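Local coordinates for ileal bile acid-binding protein (PDB 3ELZ) that binds cholic acid in and around the cavity of a beta-barrel and probably carries bile acids, and perhaps fatty acids, through the cytoplasm, at residues F51-Y56 / N65-G70; G70-M75 / K82-V87; N59-T64 / E76-K81; A5-W10 / E43-G48. One frame throughout, in Å; residues are numbered along the deposited sequence.

Interaction 1 (F51-Y56 / N65-G70); sequences FTWTQY and NKFIVG. With CHD (cholic acid), chain D.
Phe51 and Trp53 face Phe67 and Asn65 as hydrogen-bonded antiparallel pairs, with the non-hydrogen-bonded pair of Thr52 and Lys66 between them. The axes of the two strand segments approach to 4.8 Å at 158°, the geometry of a twisted beta hairpin. Four backbone bonds hold this ladder, from Phe51 N to Phe67 O (2.8 Å) at one end to Asn65 N and Trp53 O (2.7 Å) at the other. Phe51, Trp53, Asn65 and Phe67 share one face of the sheet, the one that receives a cholate. The two phenylalanine rings lie within 8° of parallel but strongly offset, centroids too far apart for a true stack. What covers the Phe67 ring is the CB of Phe51, placed over the face toward its rim in a CH-pi contact, with CB 3.4 Å from CZ. Phe67 is directed there because its CG sits between the backbone N and the carbonyl carbon (chi1 63°); the edge of its ring then meets CE3 of Trp53. The sterol rests on this aromatic floor: C6 lies over one face of the indole, 3.5 Å from Trp53 CG, while C19 comes to 3.6 Å from Phe67 CE1. On the other face, the bent chain of Lys66 brings NZ to 2.8 Å from Thr52 OG1 and 3.0 Å from Phe51 O. NZ approaches that carbonyl from above its plane, whereas Phe67 N donates within it, so one oxygen takes two donors. With Asp50 as its salt-bridge partner, the ammonium group ties the polar side of a hairpin whose largely aromatic side is a steroid-binding surface.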
# COMPACT_ATOMS: atom_id res chain seq x y z
N PHE A 51 9.24 -10.85 2.30
CA PHE A 51 7.88 -10.66 1.80
C PHE A 51 7.85 -10.59 0.28
O PHE A 51 8.70 -9.95 -0.33
CB PHE A 51 7.27 -9.37 2.35
CG PHE A 51 6.88 -9.45 3.80
CD1 PHE A 51 7.83 -9.27 4.81
CD2 PHE A 51 5.55 -9.68 4.16
CE1 PHE A 51 7.46 -9.34 6.16
CE2 PHE A 51 5.17 -9.74 5.50
CZ PHE A 51 6.14 -9.57 6.50
N THR A 52 6.86 -11.25 -0.31
CA THR A 52 6.50 -11.06 -1.72
C THR A 52 5.09 -10.48 -1.73
O THR A 52 4.17 -11.03 -1.11
CB THR A 52 6.58 -12.36 -2.54
OG1 THR A 52 7.79 -13.05 -2.23
CG2 THR A 52 6.53 -12.06 -4.04
N TRP A 53 4.92 -9.35 -2.42
CA TRP A 53 3.72 -8.51 -2.26
C TRP A 53 3.21 -8.14 -3.65
O TRP A 53 3.81 -7.36 -4.37
CB TRP A 53 4.08 -7.26 -1.45
CG TRP A 53 2.92 -6.57 -0.77
CD1 TRP A 53 1.96 -5.78 -1.35
CD2 TRP A 53 2.62 -6.58 0.64
NE1 TRP A 53 1.09 -5.31 -0.41
CE2 TRP A 53 1.46 -5.78 0.82
CE3 TRP A 53 3.21 -7.18 1.76
CZ2 TRP A 53 0.89 -5.57 2.09
CZ3 TRP A 53 2.63 -6.98 3.01
CH2 TRP A 53 1.49 -6.18 3.16
N THR A 54 2.08 -8.73 -4.01
CA THR A 54 1.59 -8.69 -5.38
C THR A 54 0.24 -7.99 -5.45
O THR A 54 -0.65 -8.28 -4.65
CB THR A 54 1.58 -10.10 -5.98
OG1 THR A 54 2.91 -10.61 -5.95
CG2 THR A 54 1.09 -10.10 -7.43
N GLN A 55 0.12 -7.05 -6.39
CA GLN A 55 -1.09 -6.25 -6.51
C GLN A 55 -1.62 -6.31 -7.93
O GLN A 55 -0.89 -6.02 -8.89
CB GLN A 55 -0.84 -4.81 -6.07
CG GLN A 55 -0.44 -4.66 -4.61
CD GLN A 55 0.19 -3.32 -4.32
OE1 GLN A 55 1.05 -2.86 -5.06
NE2 GLN A 55 -0.24 -2.69 -3.23
N TYR A 56 -2.89 -6.67 -8.05
CA TYR A 56 -3.51 -6.92 -9.35
C TYR A 56 -4.34 -5.73 -9.80
O TYR A 56 -5.31 -5.33 -9.14
CB TYR A 56 -4.35 -8.20 -9.30
CG TYR A 56 -3.52 -9.45 -9.13
CD1 TYR A 56 -3.10 -10.18 -10.24
CD2 TYR A 56 -3.15 -9.90 -7.86
CE1 TYR A 56 -2.33 -11.33 -10.09
CE2 TYR A 56 -2.38 -11.03 -7.70
CZ TYR A 56 -1.97 -11.75 -8.82
OH TYR A 56 -1.21 -12.88 -8.65
N ASN A 65 6.17 -6.50 -5.43
CA ASN A 65 7.29 -6.06 -4.61
C ASN A 65 7.91 -7.21 -3.82
O ASN A 65 7.21 -8.12 -3.38
CB ASN A 65 6.90 -4.90 -3.69
CG ASN A 65 6.86 -3.58 -4.42
OD1 ASN A 65 5.79 -3.07 -4.75
ND2 ASN A 65 8.04 -3.03 -4.70
N LYS A 66 9.22 -7.19 -3.70
CA LYS A 66 9.95 -8.19 -2.93
C LYS A 66 10.93 -7.49 -2.02
O LYS A 66 11.76 -6.72 -2.49
CB LYS A 66 10.71 -9.16 -3.84
CG LYS A 66 9.94 -10.42 -4.14
CD LYS A 66 10.86 -11.64 -4.23
CE LYS A 66 11.38 -12.06 -2.85
NZ LYS A 66 10.33 -11.97 -1.78
N PHE A 67 10.83 -7.78 -0.73
CA PHE A 67 11.66 -7.11 0.25
C PHE A 67 11.89 -7.95 1.50
O PHE A 67 11.11 -8.84 1.84
CB PHE A 67 11.06 -5.74 0.62
CG PHE A 67 9.71 -5.81 1.27
CD1 PHE A 67 8.54 -5.82 0.50
CD2 PHE A 67 9.59 -5.88 2.66
CE1 PHE A 67 7.28 -5.90 1.11
CE2 PHE A 67 8.34 -5.95 3.27
CZ PHE A 67 7.18 -5.96 2.49
N ILE A 68 13.00 -7.63 2.16
CA ILE A 68 13.37 -8.20 3.45
C ILE A 68 13.33 -7.03 4.42
O ILE A 68 13.83 -5.94 4.12
CB ILE A 68 14.79 -8.86 3.40
CG1 ILE A 68 14.77 -10.12 2.54
CG2 ILE A 68 15.31 -9.22 4.81
CD1 ILE A 68 14.88 -9.87 1.06
N VAL A 69 12.69 -7.26 5.56
CA VAL A 69 12.61 -6.29 6.64
C VAL A 69 14.00 -5.84 7.06
O VAL A 69 14.85 -6.66 7.39
CB VAL A 69 11.88 -6.91 7.87
CG1 VAL A 69 11.97 -5.99 9.09
CG2 VAL A 69 10.43 -7.21 7.53
N GLY A 70 14.23 -4.52 7.02
CA GLY A 70 15.43 -3.91 7.57
C GLY A 70 16.61 -3.88 6.63
O GLY A 70 17.69 -3.43 6.99
C1 CHD D . 6.66 -1.16 2.23
C2 CHD D . 5.65 -0.62 3.26
C3 CHD D . 4.67 -1.70 3.71
O3 CHD D . 3.70 -1.07 4.54
C4 CHD D . 3.98 -2.40 2.52
C5 CHD D . 4.97 -2.84 1.40
C6 CHD D . 4.18 -3.44 0.21
C7 CHD D . 3.61 -2.39 -0.78
O7 CHD D . 2.38 -1.86 -0.29
C8 CHD D . 4.60 -1.25 -1.13
C9 CHD D . 5.29 -0.65 0.14
C10 CHD D . 6.01 -1.74 0.97
C11 CHD D . 6.20 0.58 -0.16
C12 CHD D . 5.51 1.64 -1.04
O12 CHD D . 4.51 2.32 -0.28
C13 CHD D . 4.90 1.02 -2.31
C14 CHD D . 3.92 -0.12 -1.90
C15 CHD D . 3.26 -0.49 -3.23
C16 CHD D . 3.04 0.88 -3.88
C17 CHD D . 3.83 1.90 -2.99
C18 CHD D . 6.02 0.57 -3.29
C19 CHD D . 7.14 -2.39 0.12
C20 CHD D . 4.32 3.13 -3.80
C21 CHD D . 5.22 4.15 -3.06
C22 CHD D . 3.12 3.86 -4.38
C23 CHD D . 3.38 3.89 -5.88
O25 CHD D . 1.45 4.35 -7.07
C24 CHD D . 2.15 3.42 -6.62
O26 CHD D . 1.94 2.17 -6.72

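Interaction 2 (G70-M75 / K82-V87); sequences GKESDM and KFKGIV. With CHD (cholic acid), chain G.
Met75 lays its CB over the centre of one face of the Phe83 ring, 3.7 Å from the centroid and 12° off the normal, a clear CH-pi contact. Its CG follows, 3.5 Å from Phe83 CE2, and the chain then bends at chi2 to run away from the ring along the neighbouring strand. There the terminal CE packs 3.8 Å from Val87 CG2 and lies against Gly85, where a side chain would crowd the methyl. A chi1 of 70° tucks CG of Phe83 over its own backbone, which turns the ring toward Met75. Beneath these side chains Ser73 pairs with Gly85, and Met75 with Phe83, as hydrogen-bonded antiparallel partners; Met75 N to Phe83 O measures 2.6 Å. Toward the Gly70 end, where Gly70 N donates to Val87 O, a water also bridges the segments, donating to Lys71 O and accepting from Val87 N. The solvent-facing side is ionic. Asp74 and Lys84 run side by side, and NZ meets the syn lone pair of OD2 at 2.7 Å in a salt bridge; Glu72 crosses the same lysine, its OE2 3.4 Å from Lys84 CD. Lys82 N points almost straight at cholate O25 (chain G), but at 3.3 Å this bond is weak. The hairpin thus divides its chemistry by face: charges meet outside, while a thioether and an aromatic ring form an apolar surface beside the bound bile acids.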
# COMPACT_ATOMS: atom_id res chain seq x y z
N GLY A 70 14.23 -4.52 7.02
CA GLY A 70 15.43 -3.91 7.57
C GLY A 70 16.61 -3.88 6.63
O GLY A 70 17.69 -3.43 6.99
N LYS A 71 16.41 -4.36 5.41
CA LYS A 71 17.46 -4.40 4.40
C LYS A 71 17.01 -3.56 3.21
O LYS A 71 15.83 -3.56 2.86
CB LYS A 71 17.73 -5.84 3.96
CG LYS A 71 18.19 -6.78 5.09
CD LYS A 71 19.40 -6.22 5.84
CE LYS A 71 19.72 -7.03 7.10
NZ LYS A 71 20.59 -6.26 8.04
N GLU A 72 17.95 -2.83 2.60
CA GLU A 72 17.67 -2.08 1.38
C GLU A 72 17.13 -3.00 0.30
O GLU A 72 17.77 -4.00 -0.06
CB GLU A 72 18.91 -1.35 0.89
CG GLU A 72 18.74 -0.64 -0.44
CD GLU A 72 20.00 0.08 -0.89
OE1 GLU A 72 21.06 -0.58 -0.97
OE2 GLU A 72 19.94 1.30 -1.15
N SER A 73 15.96 -2.64 -0.23
CA SER A 73 15.26 -3.46 -1.22
C SER A 73 14.84 -2.65 -2.45
O SER A 73 14.75 -1.44 -2.39
CB SER A 73 14.03 -4.12 -0.58
OG SER A 73 14.43 -4.96 0.49
N ASP A 74 14.60 -3.34 -3.56
CA ASP A 74 14.14 -2.70 -4.79
C ASP A 74 12.61 -2.57 -4.82
O ASP A 74 11.90 -3.58 -4.83
CB ASP A 74 14.67 -3.45 -6.02
CG ASP A 74 16.18 -3.38 -6.13
OD1 ASP A 74 16.81 -4.44 -6.26
OD2 ASP A 74 16.74 -2.26 -6.07
N MET A 75 12.12 -1.33 -4.80
CA MET A 75 10.69 -1.04 -4.80
C MET A 75 10.17 -0.80 -6.21
O MET A 75 10.87 -0.22 -7.03
CB MET A 75 10.37 0.19 -3.93
CG MET A 75 10.90 0.15 -2.50
SD MET A 75 10.31 -1.28 -1.59
CE MET A 75 11.37 -1.26 -0.14
N LYS A 82 10.83 2.77 -10.43
CA LYS A 82 11.66 1.96 -9.55
C LYS A 82 12.42 2.87 -8.60
O LYS A 82 12.81 3.98 -8.97
CB LYS A 82 12.63 1.09 -10.37
CG LYS A 82 11.93 0.01 -11.19
CD LYS A 82 12.80 -0.57 -12.28
CE LYS A 82 13.33 -1.95 -11.89
NZ LYS A 82 13.97 -2.65 -13.04
N PHE A 83 12.59 2.39 -7.37
CA PHE A 83 13.48 3.02 -6.40
C PHE A 83 13.89 2.02 -5.31
O PHE A 83 13.44 0.87 -5.32
CB PHE A 83 12.85 4.31 -5.82
CG PHE A 83 11.67 4.06 -4.89
CD1 PHE A 83 10.37 4.05 -5.39
CD2 PHE A 83 11.86 3.89 -3.53
CE1 PHE A 83 9.28 3.85 -4.55
CE2 PHE A 83 10.78 3.68 -2.67
CZ PHE A 83 9.48 3.66 -3.18
N LYS A 84 14.75 2.46 -4.40
CA LYS A 84 15.20 1.64 -3.28
C LYS A 84 14.68 2.20 -1.97
O LYS A 84 14.60 3.42 -1.78
CB LYS A 84 16.73 1.55 -3.24
CG LYS A 84 17.33 0.79 -4.41
CD LYS A 84 18.84 0.76 -4.33
CE LYS A 84 19.46 0.47 -5.70
NZ LYS A 84 19.10 -0.89 -6.22
N GLY A 85 14.29 1.30 -1.07
CA GLY A 85 13.76 1.70 0.23
C GLY A 85 14.03 0.65 1.29
O GLY A 85 14.49 -0.46 0.99
N ILE A 86 13.75 1.01 2.54
CA ILE A 86 13.96 0.14 3.70
C ILE A 86 12.70 0.10 4.57
O ILE A 86 12.22 1.13 5.02
CB ILE A 86 15.19 0.58 4.54
CG1 ILE A 86 16.45 0.62 3.66
CG2 ILE A 86 15.39 -0.36 5.76
CD1 ILE A 86 17.68 1.24 4.32
N VAL A 87 12.19 -1.11 4.79
CA VAL A 87 10.95 -1.34 5.53
C VAL A 87 11.25 -1.91 6.93
O VAL A 87 12.00 -2.88 7.07
CB VAL A 87 10.02 -2.33 4.77
CG1 VAL A 87 8.66 -2.46 5.45
CG2 VAL A 87 9.87 -1.93 3.29
C1 CHD G . 5.33 9.87 -2.47
C2 CHD G . 5.48 11.40 -2.35
C3 CHD G . 4.17 12.12 -2.67
O3 CHD G . 4.40 13.52 -2.64
C4 CHD G . 3.71 11.75 -4.08
C5 CHD G . 3.53 10.22 -4.26
C6 CHD G . 3.03 9.94 -5.70
C7 CHD G . 4.16 9.97 -6.76
O7 CHD G . 4.60 11.33 -6.98
C8 CHD G . 5.34 9.04 -6.36
C9 CHD G . 5.87 9.40 -4.92
C10 CHD G . 4.77 9.36 -3.82
C11 CHD G . 7.17 8.63 -4.54
C12 CHD G . 8.24 8.73 -5.65
O12 CHD G . 8.66 10.10 -5.76
C13 CHD G . 7.71 8.17 -7.00
C14 CHD G . 6.50 9.05 -7.39
C15 CHD G . 6.19 8.53 -8.80
C16 CHD G . 7.59 8.56 -9.44
C17 CHD G . 8.60 8.47 -8.26
C18 CHD G . 7.36 6.67 -6.88
C19 CHD G . 4.27 7.91 -3.55
C20 CHD G . 9.80 7.50 -8.59
C21 CHD G . 10.81 7.41 -7.43
C22 CHD G . 10.53 7.86 -9.92
C23 CHD G . 11.81 7.02 -10.17
O25 CHD G . 12.13 5.42 -11.94
C24 CHD G . 12.09 6.65 -11.65
O26 CHD G . 12.27 7.59 -12.45
O HOH W 1 13.03 -3.51 3.40

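Interaction 3 (N59-T64 / E76-K81); sequences NNHVVT and ETVGGK. With CHD (cholic acid), chain H; CHD (cholic acid), chain G.
His61 supplies the one direct hydrogen bond between the two segments, from NE2 to Val78 O over 3.2 Å. The donor lies in the carbonyl plane on a lone pair, but the bond is bent (135° at the hydrogen) and the oxygen stands out of the imidazole plane. Having CG anti to the backbone N (chi1 178°) extends the ring across to the turn. Van der Waals contacts complete the junction. Val78 CG1 touches the imidazole in plane at its edge, 3.8 Å from NE2, and Val63 straddles the approaching chain, with CG2 3.7 Å from Val78 CA and CG1 3.6 Å from Glu76 O. A leucine in place of His61 would probably leave Val78 O without this donor and the turn less firmly tied to the strand. The turn also meets ligand: Lys81 CD rests 3.7 Å from C24 of cholate G, and Gly79 N appears to donate to O26 of cholate H, whose position is less certain. Val78 N donates to O26 of cholate D, and a bound cholate touches His61 as well. Thr77 to Gly80 form a type I beta turn joining strands 73-76 and 82-90; such a turn, set against strand 61-68, belongs to the portal end of the fatty-acid-binding barrel.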
# COMPACT_ATOMS: atom_id res chain seq x y z
N ASN A 59 -6.63 -4.51 -16.69
CA ASN A 59 -5.98 -4.85 -17.96
C ASN A 59 -4.79 -5.83 -17.83
O ASN A 59 -3.85 -5.76 -18.63
CB ASN A 59 -5.57 -3.58 -18.73
CG ASN A 59 -6.73 -2.63 -18.97
OD1 ASN A 59 -7.53 -2.84 -19.88
ND2 ASN A 59 -6.82 -1.57 -18.16
N ASN A 60 -4.87 -6.74 -16.86
CA ASN A 60 -3.80 -7.74 -16.60
C ASN A 60 -2.47 -7.12 -16.14
O ASN A 60 -1.41 -7.72 -16.30
CB ASN A 60 -3.57 -8.65 -17.83
CG ASN A 60 -4.52 -9.83 -17.88
OD1 ASN A 60 -4.91 -10.38 -16.86
ND2 ASN A 60 -4.86 -10.25 -19.09
N HIS A 61 -2.54 -5.92 -15.58
CA HIS A 61 -1.36 -5.22 -15.09
C HIS A 61 -1.09 -5.65 -13.65
O HIS A 61 -1.98 -5.62 -12.80
CB HIS A 61 -1.55 -3.70 -15.19
CG HIS A 61 -0.39 -2.90 -14.66
ND1 HIS A 61 0.86 -2.93 -15.24
CD2 HIS A 61 -0.31 -2.03 -13.64
CE1 HIS A 61 1.67 -2.12 -14.57
NE2 HIS A 61 0.98 -1.56 -13.60
N VAL A 62 0.15 -6.06 -13.38
CA VAL A 62 0.51 -6.58 -12.06
C VAL A 62 1.74 -5.87 -11.52
O VAL A 62 2.68 -5.59 -12.26
CB VAL A 62 0.75 -8.13 -12.10
CG1 VAL A 62 1.06 -8.69 -10.72
CG2 VAL A 62 -0.45 -8.84 -12.68
N VAL A 63 1.70 -5.56 -10.22
CA VAL A 63 2.85 -5.04 -9.50
C VAL A 63 3.27 -6.02 -8.40
O VAL A 63 2.50 -6.32 -7.47
CB VAL A 63 2.57 -3.65 -8.84
CG1 VAL A 63 3.77 -3.20 -8.00
CG2 VAL A 63 2.27 -2.60 -9.90
N THR A 64 4.50 -6.52 -8.52
CA THR A 64 5.10 -7.33 -7.46
C THR A 64 6.28 -6.63 -6.75
O THR A 64 7.25 -6.22 -7.38
CB THR A 64 5.52 -8.71 -7.99
OG1 THR A 64 4.36 -9.43 -8.42
CG2 THR A 64 6.24 -9.51 -6.90
N GLU A 76 8.94 -1.23 -6.48
CA GLU A 76 8.29 -1.04 -7.77
C GLU A 76 6.85 -0.52 -7.63
O GLU A 76 6.13 -0.84 -6.69
CB GLU A 76 8.33 -2.33 -8.60
CG GLU A 76 9.70 -2.65 -9.17
CD GLU A 76 9.71 -3.88 -10.05
OE1 GLU A 76 10.81 -4.33 -10.41
OE2 GLU A 76 8.62 -4.39 -10.38
N THR A 77 6.44 0.25 -8.62
CA THR A 77 5.33 1.17 -8.53
C THR A 77 4.33 0.83 -9.68
O THR A 77 4.76 0.24 -10.67
CB THR A 77 6.00 2.57 -8.71
OG1 THR A 77 6.05 3.27 -7.46
CG2 THR A 77 5.38 3.37 -9.76
N VAL A 78 3.03 1.17 -9.56
CA VAL A 78 2.07 0.99 -10.70
C VAL A 78 2.40 1.80 -11.93
O VAL A 78 2.08 1.38 -13.05
CB VAL A 78 0.58 1.39 -10.46
CG1 VAL A 78 -0.33 0.20 -10.53
CG2 VAL A 78 0.37 2.27 -9.26
N GLY A 79 2.97 2.98 -11.72
CA GLY A 79 3.39 3.84 -12.82
C GLY A 79 4.62 3.32 -13.53
O GLY A 79 5.10 3.96 -14.46
N GLY A 80 5.12 2.16 -13.10
CA GLY A 80 6.28 1.52 -13.72
C GLY A 80 7.61 2.10 -13.28
O GLY A 80 8.64 1.93 -13.94
N LYS A 81 7.61 2.80 -12.15
CA LYS A 81 8.83 3.42 -11.65
C LYS A 81 9.55 2.50 -10.66
O LYS A 81 8.96 1.55 -10.13
CB LYS A 81 8.53 4.79 -11.03
CG LYS A 81 7.74 5.73 -11.95
CD LYS A 81 8.64 6.38 -13.01
CE LYS A 81 7.82 7.08 -14.09
NZ LYS A 81 8.66 7.30 -15.28
C1 CHD H . -2.04 13.51 -14.48
C2 CHD H . -0.71 14.22 -14.80
C3 CHD H . -0.36 14.09 -16.28
O3 CHD H . 0.90 14.70 -16.53
C4 CHD H . -0.28 12.61 -16.67
C5 CHD H . -1.59 11.86 -16.35
C6 CHD H . -1.46 10.38 -16.81
C7 CHD H . -0.67 9.49 -15.84
O7 CHD H . 0.74 9.75 -15.97
C8 CHD H . -1.14 9.67 -14.37
C9 CHD H . -1.16 11.16 -13.93
C10 CHD H . -2.08 12.02 -14.86
C11 CHD H . -1.46 11.39 -12.42
C12 CHD H . -0.57 10.50 -11.53
O12 CHD H . 0.79 10.95 -11.59
C13 CHD H . -0.68 8.99 -11.92
C14 CHD H . -0.27 8.83 -13.40
C15 CHD H . -0.26 7.31 -13.61
C16 CHD H . 0.28 6.81 -12.26
C17 CHD H . 0.48 8.11 -11.43
C18 CHD H . -2.08 8.41 -11.57
C19 CHD H . -3.55 11.56 -14.77
C20 CHD H . 0.69 7.84 -9.92
C21 CHD H . 0.21 8.92 -8.94
C22 CHD H . 2.21 7.69 -9.77
C23 CHD H . 2.55 6.58 -8.81
O25 CHD H . 4.32 5.72 -10.13
C24 CHD H . 3.26 5.46 -9.54
O26 CHD H . 2.72 4.34 -9.48
C1 CHD G . 5.33 9.87 -2.47
C2 CHD G . 5.48 11.40 -2.35
C3 CHD G . 4.17 12.12 -2.67
O3 CHD G . 4.40 13.52 -2.64
C4 CHD G . 3.71 11.75 -4.08
C5 CHD G . 3.53 10.22 -4.26
C6 CHD G . 3.03 9.94 -5.70
C7 CHD G . 4.16 9.97 -6.76
O7 CHD G . 4.60 11.33 -6.98
C8 CHD G . 5.34 9.04 -6.36
C9 CHD G . 5.87 9.40 -4.92
C10 CHD G . 4.77 9.36 -3.82
C11 CHD G . 7.17 8.63 -4.54
C12 CHD G . 8.24 8.73 -5.65
O12 CHD G . 8.66 10.10 -5.76
C13 CHD G . 7.71 8.17 -7.00
C14 CHD G . 6.50 9.05 -7.39
C15 CHD G . 6.19 8.53 -8.80
C16 CHD G . 7.59 8.56 -9.44
C17 CHD G . 8.60 8.47 -8.26
C18 CHD G . 7.36 6.67 -6.88
C19 CHD G . 4.27 7.91 -3.55
C20 CHD G . 9.80 7.50 -8.59
C21 CHD G . 10.81 7.41 -7.43
C22 CHD G . 10.53 7.86 -9.92
C23 CHD G . 11.81 7.02 -10.17
O25 CHD G . 12.13 5.42 -11.94
C24 CHD G . 12.09 6.65 -11.65
O26 CHD G . 12.27 7.59 -12.45
O HOH W 2 6.25 -4.89 -10.67

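Interaction 4 (A5-W10 / E43-G48); sequences AFNGKW and EIVQNG
Gly8 and Ile44 form a hydrogen-bonded antiparallel pair between the first two strands of the fatty-acid-binding beta-barrel, which the intervening helices separate in sequence. Gly8 N reaches Ile44 O at 3.0 Å within the carbonyl plane, and Ile44 N returns to Gly8 O at 2.9 Å. Gly8 has a phi of 123°, a backbone shape in which any CB would collide with Asn7 O. Ile44 is the side chain at the centre of the contact: its CG2 packs 3.9 Å from Phe6 CB, and its CD1, carried on the branch beside the backbone N (chi1 -55°), touches Trp10 CD1 at 3.8 Å. Flanking this pair, the extended chain of Gln46 brings its amide to the edge of the Phe6 ring, with the two planes 66° apart. Asn7 lies over the opposite backbone, CG 3.6 Å from Ile44 O, and its amide spans Val45 and Gln46. Cutting this side chain back to an alanine is likely to uncover the backbone at Val45 and open a gap beside Gln46. A second shell packs round the first: Trp53 and Leu112 touch both Phe6 and Ile44, Ile107 meets Phe6 and Trp10, and Val134 bonds the backbone of Lys9. The loop before the strand is braced from within, since Trp10 NE1 donates to Phe6 O at 2.9 Å, the same oxygen that lies 3.5 Å from Ile44 CB.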
# COMPACT_ATOMS: atom_id res chain seq x y z
N ALA A 5 1.06 -13.91 9.58
CA ALA A 5 -0.13 -13.04 9.67
C ALA A 5 -0.65 -12.42 8.36
O ALA A 5 -1.87 -12.30 8.16
CB ALA A 5 0.13 -11.94 10.70
N PHE A 6 0.27 -12.04 7.47
CA PHE A 6 -0.07 -11.30 6.24
C PHE A 6 -0.41 -12.21 5.06
O PHE A 6 -1.00 -11.75 4.08
CB PHE A 6 1.07 -10.35 5.87
CG PHE A 6 1.28 -9.23 6.85
CD1 PHE A 6 0.78 -7.95 6.58
CD2 PHE A 6 1.97 -9.44 8.04
CE1 PHE A 6 0.96 -6.90 7.50
CE2 PHE A 6 2.17 -8.40 8.95
CZ PHE A 6 1.66 -7.13 8.68
N ASN A 7 -0.06 -13.49 5.18
CA ASN A 7 -0.13 -14.46 4.09
C ASN A 7 -1.54 -14.69 3.53
O ASN A 7 -2.51 -14.82 4.28
CB ASN A 7 0.48 -15.79 4.55
CG ASN A 7 1.16 -16.55 3.42
OD1 ASN A 7 0.52 -17.33 2.70
ND2 ASN A 7 2.47 -16.36 3.28
N GLY A 8 -1.65 -14.73 2.20
CA GLY A 8 -2.93 -14.99 1.55
C GLY A 8 -3.37 -13.92 0.57
O GLY A 8 -2.60 -13.04 0.18
N LYS A 9 -4.64 -14.01 0.18
CA LYS A 9 -5.22 -13.15 -0.84
C LYS A 9 -6.23 -12.20 -0.20
O LYS A 9 -7.10 -12.63 0.56
CB LYS A 9 -5.88 -14.03 -1.91
CG LYS A 9 -6.32 -13.33 -3.19
CD LYS A 9 -7.06 -14.31 -4.11
CE LYS A 9 -7.98 -13.60 -5.10
NZ LYS A 9 -8.64 -14.55 -6.05
N TRP A 10 -6.09 -10.91 -0.49
CA TRP A 10 -6.91 -9.85 0.13
C TRP A 10 -7.59 -8.98 -0.92
O TRP A 10 -7.05 -8.79 -2.01
CB TRP A 10 -6.04 -8.97 1.02
CG TRP A 10 -5.26 -9.71 2.05
CD1 TRP A 10 -4.05 -10.33 1.88
CD2 TRP A 10 -5.61 -9.91 3.43
NE1 TRP A 10 -3.63 -10.91 3.05
CE2 TRP A 10 -4.57 -10.66 4.02
CE3 TRP A 10 -6.71 -9.53 4.22
CZ2 TRP A 10 -4.59 -11.03 5.37
CZ3 TRP A 10 -6.73 -9.90 5.56
CH2 TRP A 10 -5.68 -10.64 6.12
N GLU A 43 -1.95 -10.02 -3.04
CA GLU A 43 -1.50 -11.39 -2.76
C GLU A 43 -0.13 -11.39 -2.07
O GLU A 43 0.86 -10.93 -2.64
CB GLU A 43 -1.45 -12.19 -4.07
CG GLU A 43 -1.19 -13.66 -3.90
CD GLU A 43 -1.24 -14.42 -5.21
OE1 GLU A 43 -0.68 -15.54 -5.27
OE2 GLU A 43 -1.84 -13.92 -6.19
N ILE A 44 -0.08 -11.91 -0.84
CA ILE A 44 1.13 -11.80 -0.02
C ILE A 44 1.69 -13.17 0.37
O ILE A 44 0.96 -14.02 0.83
CB ILE A 44 0.89 -10.95 1.27
CG1 ILE A 44 0.32 -9.57 0.93
CG2 ILE A 44 2.17 -10.83 2.12
CD1 ILE A 44 -0.48 -8.93 2.09
N VAL A 45 3.00 -13.35 0.15
CA VAL A 45 3.74 -14.50 0.64
C VAL A 45 4.80 -14.00 1.63
O VAL A 45 5.76 -13.32 1.25
CB VAL A 45 4.43 -15.30 -0.50
CG1 VAL A 45 5.20 -16.49 0.06
CG2 VAL A 45 3.41 -15.78 -1.54
N GLN A 46 4.61 -14.34 2.90
CA GLN A 46 5.53 -13.94 3.96
C GLN A 46 6.31 -15.15 4.48
O GLN A 46 5.73 -16.16 4.88
CB GLN A 46 4.77 -13.25 5.11
CG GLN A 46 5.56 -13.13 6.42
CD GLN A 46 4.76 -12.55 7.57
OE1 GLN A 46 5.33 -12.03 8.53
NE2 GLN A 46 3.43 -12.62 7.49
N ASN A 47 7.64 -15.04 4.44
CA ASN A 47 8.51 -16.06 5.00
C ASN A 47 9.54 -15.43 5.94
O ASN A 47 10.66 -15.09 5.53
CB ASN A 47 9.20 -16.86 3.89
CG ASN A 47 9.46 -18.31 4.28
OD1 ASN A 47 9.70 -19.16 3.42
ND2 ASN A 47 9.42 -18.60 5.58
N GLY A 48 9.15 -15.25 7.20
CA GLY A 48 10.00 -14.66 8.23
C GLY A 48 10.16 -13.16 8.07
O GLY A 48 9.31 -12.38 8.52

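Interactions 4, 1 and 3 follow one sheet outward. Strand 41-47 joins interaction 4 to interaction 1, centres about 9 Å apart, through Glu43 N and Thr54 O at 2.7 Å and through Trp53 CH2 packed 3.6 Å from Ile44 CD1. Strand 61-68 serves both interaction 1 and interaction 3, where Gln55 N lies 2.7 Å from Val63 O. Interaction 2, its centre about 10 Å from that of interaction 1, lies across the boundary between the sheet's outermost strands and meets it largely by packing, as at Phe67 CB and Ser73 OG (3.5 Å). Interactions 1, 2 and 3 touch cholates, cholate G shared by 2 and 3; interaction 4, about 19 Å from interaction 3 between centres, backs Trp53.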